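Local coordinates for protein dehydroquinate synthase (Thermus thermophilus, PDB 1UJN) that probably converts 3-deoxy-D-arabino-heptulosonate 7-phosphate to 3-dehydroquinate with release of phosphate, using NAD and a divalent cobalt or zinc ion, at residues 332-335 against 336-340. Sequence-based numbering, arbitrary orientation.
Sequences EAFA and AWREE
Trp337 N donates to Ala333 O at 2.7 Å and Arg338 N to Phe334 O at 2.8 Å; with Ala336 N to Glu332 O and Glu339 N to Ala335 O, these form four successive i to i+4 bonds. Ala335 O is gripped twice, since a water also donates to it and, at 2.7 Å, to Glu339 OE2, tying that carboxylate back to the preceding turn. Phe334 and Trp337 both carry CG anti to the backbone N (chi1 -168° and 177°), which sends their rings off the helix side by side. The planes are 18° apart and overlap is slight, yet the rings meet closely at their near carbons, Phe334 CE1 lying 3.4 Å from Trp337 CZ3. Arg338 CG sits 4.1 Å above one face of the Phe334 ring, offset toward its rim. With an alanine at Phe334, Trp337 CZ3 and the Arg338 methylenes would probably lose the ring they pack on. Trp337 NE1 hydrogen-bonds to Tyr253 O, and its indole packs on helices 231-240 and 247-264, while Phe334 meets Phe291 and Leu294. With Ala333, Phe334 and Trp337 buried and Glu332, Ala335 and Glu339 exposed, alpha-helix 327-342 is amphipathic, its aromatic side docked against the helical C-terminal part of dehydroquinate synthase.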
loop_
_atom_site.group_PDB
_atom_site.type_symbol
_atom_site.label_atom_id
_atom_site.label_comp_id
_atom_site.label_asym_id
_atom_site.label_seq_id
_atom_site.Cartn_x
_atom_site.Cartn_y
_atom_site.Cartn_z
ATOM N N GLU A 332 -27.771 -17.745 -26.375
ATOM C CA GLU A 332 -27.600 -18.086 -27.783
ATOM C C GLU A 332 -26.116 -18.167 -28.140
ATOM O O GLU A 332 -25.672 -19.110 -28.790
ATOM C CB GLU A 332 -28.273 -17.017 -28.649
ATOM C CG GLU A 332 -28.129 -17.213 -30.149
ATOM C CD GLU A 332 -29.210 -18.105 -30.737
ATOM O OE1 GLU A 332 -30.408 -17.797 -30.540
ATOM O OE2 GLU A 332 -28.862 -19.107 -31.399
ATOM N N ALA A 333 -25.358 -17.163 -27.715
ATOM C CA ALA A 333 -23.927 -17.111 -27.999
ATOM C C ALA A 333 -23.177 -18.254 -27.327
ATOM O O ALA A 333 -22.250 -18.816 -27.906
ATOM C CB ALA A 333 -23.355 -15.777 -27.544
ATOM N N PHE A 334 -23.569 -18.595 -26.104
ATOM C CA PHE A 334 -22.904 -19.677 -25.387
ATOM C C PHE A 334 -23.115 -20.992 -26.130
ATOM O O PHE A 334 -22.196 -21.802 -26.249
ATOM C CB PHE A 334 -23.440 -19.796 -23.959
ATOM C CG PHE A 334 -22.610 -20.687 -23.075
ATOM C CD1 PHE A 334 -21.304 -20.334 -22.743
ATOM C CD2 PHE A 334 -23.125 -21.882 -22.587
ATOM C CE1 PHE A 334 -20.524 -21.159 -21.938
ATOM C CE2 PHE A 334 -22.351 -22.720 -21.778
ATOM C CZ PHE A 334 -21.046 -22.356 -21.453
ATOM N N ALA A 335 -24.330 -21.197 -26.635
ATOM C CA ALA A 335 -24.643 -22.412 -27.376
ATOM C C ALA A 335 -23.775 -22.487 -28.630
ATOM O O ALA A 335 -23.230 -23.545 -28.954
ATOM C CB ALA A 335 -26.124 -22.433 -27.754
ATOM N N ALA A 336 -23.645 -21.367 -29.336
ATOM C CA ALA A 336 -22.825 -21.335 -30.546
ATOM C C ALA A 336 -21.358 -21.506 -30.171
ATOM O O ALA A 336 -20.590 -22.146 -30.892
ATOM C CB ALA A 336 -23.021 -20.026 -31.281
ATOM N N TRP A 337 -20.979 -20.919 -29.038
ATOM C CA TRP A 337 -19.610 -21.003 -28.534
ATOM C C TRP A 337 -19.268 -22.479 -28.300
ATOM O O TRP A 337 -18.210 -22.955 -28.714
ATOM C CB TRP A 337 -19.513 -20.201 -27.233
ATOM C CG TRP A 337 -18.179 -20.227 -26.533
ATOM C CD1 TRP A 337 -17.088 -19.442 -26.795
ATOM C CD2 TRP A 337 -17.836 -21.030 -25.403
ATOM N NE1 TRP A 337 -16.086 -19.703 -25.881
ATOM C CE2 TRP A 337 -16.520 -20.674 -25.017
ATOM C CE3 TRP A 337 -18.514 -22.015 -24.671
ATOM C CZ2 TRP A 337 -15.873 -21.270 -23.929
ATOM C CZ3 TRP A 337 -17.870 -22.608 -23.590
ATOM C CH2 TRP A 337 -16.562 -22.231 -23.229
ATOM N N ARG A 338 -20.177 -23.199 -27.648
ATOM C CA ARG A 338 -19.970 -24.620 -27.378
ATOM C C ARG A 338 -19.776 -25.395 -28.680
ATOM O O ARG A 338 -18.856 -26.202 -28.797
ATOM C CB ARG A 338 -21.163 -25.208 -26.619
ATOM C CG ARG A 338 -21.241 -24.826 -25.150
ATOM C CD ARG A 338 -22.412 -25.538 -24.486
ATOM N NE ARG A 338 -22.155 -26.969 -24.361
ATOM C CZ ARG A 338 -23.071 -27.873 -24.034
ATOM N NH1 ARG A 338 -24.321 -27.499 -23.799
ATOM N NH2 ARG A 338 -22.737 -29.153 -23.944
ATOM N N GLU A 339 -20.643 -25.149 -29.658
ATOM C CA GLU A 339 -20.542 -25.832 -30.942
ATOM C C GLU A 339 -19.226 -25.500 -31.632
ATOM O O GLU A 339 -18.588 -26.375 -32.220
ATOM C CB GLU A 339 -21.716 -25.448 -31.848
ATOM C CG GLU A 339 -23.072 -25.950 -31.364
ATOM C CD GLU A 339 -23.127 -27.466 -31.230
ATOM O OE1 GLU A 339 -22.790 -28.169 -32.208
ATOM O OE2 GLU A 339 -23.515 -27.955 -30.145
ATOM N N GLU A 340 -18.821 -24.237 -31.562
ATOM C CA GLU A 340 -17.568 -23.803 -32.171
ATOM C C GLU A 340 -16.394 -24.585 -31.589
ATOM O O GLU A 340 -15.461 -24.942 -32.307
ATOM C CB GLU A 340 -17.355 -22.304 -31.934
ATOM C CG GLU A 340 -18.148 -21.403 -32.867
ATOM C CD GLU A 340 -17.394 -21.074 -34.138
ATOM O OE1 GLU A 340 -16.434 -21.801 -34.468
ATOM O OE2 GLU A 340 -17.766 -20.089 -34.815
HETATM O O HOH W 1 -24.373 -26.283 -28.185
#